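Local coordinates for protein membrane attack complex assembly inhibitor BGA71 (Borreliella bavariensis, PDB 6FMH) that inhibits assembly of the complement membrane attack complex as an outer surface protein of a Lyme disease spirochaete, and so probably aids evasion of host complement, at residues K73-T78 with K154-I159; I61-Y66 with D110-L115. All coordinates share one frame; numbering follows the deposited sequence.

Contacts 1 and 2 belong to one all-helical fold, that of the Borrelia BbCRASP-1 family, and their centres lie about 18 Å apart. Their segments alternate along the chain: 61-66, 73-78, 110-115, 154-159. Helices 55-68 and 73-88, consecutive in the chain, each supply the first segment of one contact, and they meet where Ile76 CD1 packs 3.9 Å from Tyr66 CD1. Contact 2 is nearer the middle of the molecule, about 6 Å from the chain centre to the centre of the contact, against 13 Å for contact 1. Apolar packing and a lysine-to-asparagine hydrogen bond join contact 1, whereas contact 2 rests on charge. Both pack helices of the one fold against each other.

Contact 1: K73-T78 with K154-I159; sequences KQKINT and KLNETI
Ile159 lays its CD1 methyl on helix 73-88, 3.6 Å from the backbone Lys75 O and 4.2 Å from the side-chain Thr78 CB. The two short axes cross at 78°, with a closest approach of 10.6 Å, so the helices meet over a small patch and not along a shared length. This is the packed part of the contact. Ile159 is buried and contributes the largest share of the area lost between the segments; a branched aliphatic side chain suits the place because it can touch both the backbone and the neighbouring side chain. Thr78 offers its carbon framework to the isoleucine while its hydroxyl OG1 bonds back to Gln74 O at 2.9 Å, which disposes of its polar end within its own helix.

Towards the partly exposed side the contact changes to a single polar link. Lys75 reaches across with a chain extended as far as CE and then bent at the last torsion, passes Ile159 CG2 with its CG at 4.3 Å, and donates from NZ to Asn156 OD1 at 2.8 Å. The C=O...N angle is 145° and the ammonium nitrogen is tilted 28° from the carbonyl plane. The two side chains run at about a right angle, and Lys75 CD and CE also come near Asn156 OD1, each at 4.0 Å. Long and flexible, lysine can bridge the gap while keeping its charge near solvent; asparagine accepts through its oxygen and still donates through ND2.

That ND2 bonds to Ala152 O and Ser68 O, the latter at the end of helix 55-68, so Asn156 connects three helices. Leu79 of helix 73-88 lies against both Leu155 and Ile159, extending the apolar seam, and Tyr162 and Asn163 of helix 127-163 touch Thr78.

Contact 2: I61-Y66 with D110-L115; sequences IKRTIY and DIDRVL
Arg63 and Asp112 face each other from two helices held well apart, the CA atoms of Arg63 and Asp112 being 10.9 Å from one another, and both residues direct their CB atoms toward the opposite segment. The gap is spanned by the two side chains, which approach from opposite directions and form a salt bridge. Arg63 NH1 lies 3.0 Å from Asp112 OD2, although the position of that oxygen is less certain because it crowds another atom of the model. Arg63 NH2 adds only a weak hydrogen bond to Asp112 OD1, 3.2 Å long and bent to 121° at the hydrogen. The guanidinium and carboxylate planes are 26° apart, with OD2 approaching obliquely, so the pair falls short of a regular two-pronged bridge. A bend at chi3 (76°) in the arginine chain is part of how the guanidinium is set against the Asp112 carboxylate.

Arginine suits the place because its length closes the distance and its several N-H groups can serve more than one partner. NH1 is bonded to Gln60 OE1 on the same helix, its strongest polar partner, and NH2 has a weak bond to Asn24 OD1 of helix 12-36. Asp112 is the short, charged counterpart, partly exposed where Arg63 is buried; the buried positive charge is probably offset by this carboxylate.

Asp110 forms a salt bridge with Lys124 of the second subunit. Helix 90-123 also meets helix 55-68 at Thr64, whose hydroxyl bonds to Gln108. Arg148 of helix 127-163 touches both Thr64 and Ile111, so helix 127-163 packs against both segments.

Contact 1: K73-T78 with K154-I159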
loop_
_atom_site.group_PDB
_atom_site.type_symbol
_atom_site.label_atom_id
_atom_site.label_comp_id
_atom_site.label_asym_id
_atom_site.label_seq_id
_atom_site.Cartn_x
_atom_site.Cartn_y
_atom_site.Cartn_z
ATOM N N LYS A 73 -1.536 23.781 9.442
ATOM C CA LYS A 73 -2.976 23.956 9.463
ATOM C C LYS A 73 -3.438 25.258 8.816
ATOM O O LYS A 73 -4.448 25.306 8.099
ATOM C CB LYS A 73 -3.486 23.866 10.925
ATOM C CG LYS A 73 -3.810 22.435 11.384
ATOM C CD LYS A 73 -4.386 22.257 12.797
ATOM C CE LYS A 73 -3.597 22.993 13.892
ATOM N NZ LYS A 73 -4.378 23.020 15.154
ATOM N N GLN A 74 -2.725 26.327 9.048
ATOM C CA GLN A 74 -3.136 27.606 8.519
ATOM C C GLN A 74 -3.169 27.631 6.984
ATOM O O GLN A 74 -4.181 27.942 6.370
ATOM C CB GLN A 74 -2.200 28.695 9.034
ATOM C CG GLN A 74 -2.851 30.016 8.894
ATOM C CD GLN A 74 -2.440 31.018 9.857
ATOM O OE1 GLN A 74 -1.839 30.731 10.902
ATOM N NE2 GLN A 74 -2.886 32.247 9.566
ATOM N N LYS A 75 -2.064 27.225 6.419
ATOM C CA LYS A 75 -1.953 27.043 4.997
ATOM C C LYS A 75 -3.014 26.114 4.387
ATOM O O LYS A 75 -3.583 26.416 3.330
ATOM C CB LYS A 75 -0.563 26.507 4.683
ATOM C CG LYS A 75 0.528 27.523 4.988
ATOM C CD LYS A 75 1.887 26.995 4.608
ATOM C CE LYS A 75 2.936 28.082 4.672
ATOM N NZ LYS A 75 3.882 27.965 3.531
ATOM N N ILE A 76 -3.306 25.012 5.066
ATOM C CA ILE A 76 -4.288 24.084 4.586
ATOM C C ILE A 76 -5.645 24.741 4.599
ATOM O O ILE A 76 -6.501 24.444 3.761
ATOM C CB ILE A 76 -4.353 22.827 5.494
ATOM C CG1 ILE A 76 -3.097 21.981 5.349
ATOM C CG2 ILE A 76 -5.570 21.947 5.180
ATOM C CD1 ILE A 76 -2.887 21.033 6.511
ATOM N N ASN A 77 -5.894 25.528 5.631
ATOM C CA ASN A 77 -7.176 26.217 5.738
ATOM C C ASN A 77 -7.356 27.222 4.626
ATOM O O ASN A 77 -8.439 27.389 4.107
ATOM C CB ASN A 77 -7.313 26.900 7.106
ATOM C CG ASN A 77 -7.719 25.958 8.207
ATOM O OD1 ASN A 77 -7.072 25.946 9.252
ATOM N ND2 ASN A 77 -8.774 25.182 8.023
ATOM N N THR A 78 -6.292 27.904 4.280
ATOM C CA THR A 78 -6.325 28.869 3.171
ATOM C C THR A 78 -6.657 28.191 1.862
ATOM O O THR A 78 -7.454 28.714 1.051
ATOM C CB THR A 78 -4.951 29.519 3.033
ATOM O OG1 THR A 78 -4.537 29.964 4.341
ATOM C CG2 THR A 78 -4.979 30.670 2.104
ATOM N N LYS A 154 5.068 25.260 -6.186
ATOM C CA LYS A 154 3.999 26.017 -6.757
ATOM C C LYS A 154 2.872 26.278 -5.804
ATOM O O LYS A 154 2.346 27.382 -5.767
ATOM C CB LYS A 154 3.424 25.314 -7.970
ATOM C CG LYS A 154 2.719 26.270 -8.926
ATOM C CD LYS A 154 3.700 26.883 -9.900
ATOM C CE LYS A 154 3.115 28.052 -10.663
ATOM N NZ LYS A 154 3.745 29.371 -10.353
ATOM N N LEU A 155 2.488 25.271 -5.018
ATOM C CA LEU A 155 1.375 25.417 -4.063
ATOM C C LEU A 155 1.659 26.434 -2.929
ATOM O O LEU A 155 0.754 27.155 -2.480
ATOM C CB LEU A 155 0.999 24.075 -3.495
ATOM C CG LEU A 155 -0.228 23.997 -2.554
ATOM C CD1 LEU A 155 -1.466 24.633 -3.155
ATOM C CD2 LEU A 155 -0.512 22.570 -2.181
ATOM N N ASN A 156 2.916 26.564 -2.530
ATOM C CA ASN A 156 3.262 27.560 -1.506
ATOM C C ASN A 156 3.231 28.976 -2.045
ATOM O O ASN A 156 2.788 29.922 -1.356
ATOM C CB ASN A 156 4.563 27.206 -0.861
ATOM C CG ASN A 156 4.369 26.124 0.139
ATOM O OD1 ASN A 156 3.832 26.361 1.203
ATOM N ND2 ASN A 156 4.768 24.882 -0.212
ATOM N N GLU A 157 3.664 29.087 -3.305
ATOM C CA GLU A 157 3.612 30.340 -4.027
ATOM C C GLU A 157 2.148 30.810 -4.212
ATOM O O GLU A 157 1.833 31.993 -4.133
ATOM C CB GLU A 157 4.319 30.265 -5.388
ATOM C CG GLU A 157 3.793 31.410 -6.196
ATOM C CD GLU A 157 4.106 31.360 -7.629
ATOM O OE1 GLU A 157 4.251 30.275 -8.169
ATOM O OE2 GLU A 157 4.183 32.411 -8.237
ATOM N N THR A 158 1.256 29.864 -4.398
ATOM C CA THR A 158 -0.137 30.162 -4.517
ATOM C C THR A 158 -0.788 30.620 -3.191
ATOM O O THR A 158 -1.504 31.627 -3.173
ATOM C CB THR A 158 -0.824 28.943 -5.074
ATOM O OG1 THR A 158 -0.466 28.809 -6.439
ATOM C CG2 THR A 158 -2.354 29.033 -4.971
ATOM N N ILE A 159 -0.486 29.939 -2.093
ATOM C CA ILE A 159 -0.930 30.366 -0.770
ATOM C C ILE A 159 -0.464 31.797 -0.467
ATOM O O ILE A 159 -1.241 32.626 0.021
ATOM C CB ILE A 159 -0.423 29.444 0.367
ATOM C CG1 ILE A 159 -0.894 27.967 0.174
ATOM C CG2 ILE A 159 -0.802 30.013 1.726
ATOM C CD1 ILE A 159 -2.384 27.713 0.237
#

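Contact 2: I61-Y66 with D110-L115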
loop_
_atom_site.group_PDB
_atom_site.type_symbol
_atom_site.label_atom_id
_atom_site.label_comp_id
_atom_site.label_asym_id
_atom_site.label_seq_id
_atom_site.Cartn_x
_atom_site.Cartn_y
_atom_site.Cartn_z
ATOM N N ILE A 61 -5.241 12.444 -1.716
ATOM C CA ILE A 61 -5.238 13.868 -1.927
ATOM C C ILE A 61 -4.459 14.600 -0.830
ATOM O O ILE A 61 -3.577 15.406 -1.128
ATOM C CB ILE A 61 -6.672 14.417 -2.074
ATOM C CG1 ILE A 61 -7.270 13.951 -3.392
ATOM C CG2 ILE A 61 -6.680 15.923 -2.088
ATOM C CD1 ILE A 61 -8.791 13.950 -3.454
ATOM N N LYS A 62 -4.781 14.306 0.417
ATOM C CA LYS A 62 -4.109 14.902 1.583
ATOM C C LYS A 62 -2.608 14.602 1.691
ATOM O O LYS A 62 -1.843 15.458 2.142
ATOM C CB LYS A 62 -4.767 14.438 2.876
ATOM C CG LYS A 62 -6.135 15.041 3.115
ATOM C CD LYS A 62 -6.775 14.348 4.295
ATOM C CE LYS A 62 -8.133 14.895 4.610
ATOM N NZ LYS A 62 -8.873 13.939 5.493
ATOM N N ARG A 63 -2.205 13.391 1.318
ATOM C CA ARG A 63 -0.779 13.060 1.325
ATOM C C ARG A 63 -0.003 14.102 0.540
ATOM O O ARG A 63 0.999 14.644 1.004
ATOM C CB ARG A 63 -0.527 11.666 0.752
ATOM C CG ARG A 63 -1.050 10.518 1.607
ATOM C CD ARG A 63 -1.280 9.131 0.903
ATOM N NE ARG A 63 0.027 8.529 0.713
ATOM C CZ ARG A 63 0.315 7.451 -0.043
ATOM N NH1 ARG A 63 -0.615 6.749 -0.623
ATOM N NH2 ARG A 63 1.572 7.049 -0.135
ATOM N N THR A 64 -0.485 14.416 -0.660
ATOM C CA THR A 64 0.226 15.401 -1.514
ATOM C C THR A 64 0.114 16.808 -1.006
ATOM O O THR A 64 1.078 17.483 -0.816
ATOM C CB THR A 64 -0.231 15.344 -2.997
ATOM O OG1 THR A 64 0.375 14.211 -3.648
ATOM C CG2 THR A 64 0.253 16.558 -3.740
ATOM N N ILE A 65 -1.097 17.184 -0.649
ATOM C CA ILE A 65 -1.375 18.564 -0.203
ATOM C C ILE A 65 -0.673 18.889 1.086
ATOM O O ILE A 65 0.081 19.840 1.156
ATOM C CB ILE A 65 -2.899 18.800 0.008
ATOM C CG1 ILE A 65 -3.692 18.558 -1.274
ATOM C CG2 ILE A 65 -3.170 20.206 0.546
ATOM C CD1 ILE A 65 -3.865 19.758 -2.131
ATOM N N TYR A 66 -0.914 18.068 2.105
ATOM C CA TYR A 66 -0.430 18.329 3.463
ATOM C C TYR A 66 1.060 18.297 3.499
ATOM O O TYR A 66 1.694 19.088 4.209
ATOM C CB TYR A 66 -0.981 17.292 4.421
ATOM C CG TYR A 66 -2.452 17.448 4.829
ATOM C CD1 TYR A 66 -3.370 18.084 4.034
ATOM C CD2 TYR A 66 -2.887 16.937 6.039
ATOM C CE1 TYR A 66 -4.680 18.191 4.404
ATOM C CE2 TYR A 66 -4.190 17.052 6.440
ATOM C CZ TYR A 66 -5.087 17.698 5.614
ATOM O OH TYR A 66 -6.407 17.773 5.988
ATOM N N ASP A 110 0.973 8.513 -9.212
ATOM C CA ASP A 110 2.175 8.162 -9.865
ATOM C C ASP A 110 3.160 7.598 -8.903
ATOM O O ASP A 110 3.769 6.625 -9.163
ATOM C CB ASP A 110 2.739 9.375 -10.556
ATOM C CG ASP A 110 2.144 9.607 -11.878
ATOM O OD1 ASP A 110 1.215 8.960 -12.261
ATOM O OD2 ASP A 110 2.610 10.444 -12.563
ATOM N N ILE A 111 3.308 8.235 -7.773
ATOM C CA ILE A 111 4.234 7.824 -6.756
ATOM C C ILE A 111 3.873 6.474 -6.217
ATOM O O ILE A 111 4.699 5.697 -5.896
ATOM C CB ILE A 111 4.261 8.838 -5.604
ATOM C CG1 ILE A 111 4.730 10.194 -6.062
ATOM C CG2 ILE A 111 5.206 8.410 -4.518
ATOM C CD1 ILE A 111 4.468 11.297 -5.097
ATOM N N ASP A 112 2.594 6.223 -6.118
ATOM C CA ASP A 112 2.062 5.030 -5.553
ATOM C C ASP A 112 2.127 3.890 -6.503
ATOM O O ASP A 112 2.403 2.815 -6.097
ATOM C CB ASP A 112 0.620 5.272 -5.173
ATOM C CG ASP A 112 0.466 5.996 -3.907
ATOM O OD1 ASP A 112 1.424 6.238 -3.227
ATOM O OD2 ASP A 112 -0.640 6.327 -3.569
ATOM N N ARG A 113 1.841 4.156 -7.769
ATOM C CA ARG A 113 1.996 3.233 -8.890
ATOM C C ARG A 113 3.354 2.573 -9.026
ATOM O O ARG A 113 3.448 1.415 -9.291
ATOM C CB ARG A 113 1.669 3.950 -10.193
ATOM C CG ARG A 113 1.179 3.058 -11.304
ATOM C CD ARG A 113 1.583 3.470 -12.687
ATOM N NE ARG A 113 1.416 2.353 -13.590
ATOM C CZ ARG A 113 0.535 2.284 -14.566
ATOM N NH1 ARG A 113 -0.271 3.278 -14.810
ATOM N NH2 ARG A 113 0.470 1.212 -15.301
ATOM N N VAL A 114 4.398 3.354 -8.895
ATOM C CA VAL A 114 5.771 2.936 -8.920
ATOM C C VAL A 114 6.175 2.096 -7.751
ATOM O O VAL A 114 6.998 1.243 -7.892
ATOM C CB VAL A 114 6.687 4.163 -8.873
ATOM C CG1 VAL A 114 8.131 3.784 -8.984
ATOM C CG2 VAL A 114 6.312 5.161 -9.926
ATOM N N LEU A 115 5.628 2.360 -6.590
ATOM C CA LEU A 115 5.933 1.591 -5.439
ATOM C C LEU A 115 5.186 0.305 -5.523
ATOM O O LEU A 115 5.613 -0.670 -5.039
ATOM C CB LEU A 115 5.571 2.350 -4.189
ATOM C CG LEU A 115 5.876 1.548 -2.953
ATOM C CD1 LEU A 115 7.334 1.332 -2.680
ATOM C CD2 LEU A 115 5.202 2.218 -1.833
#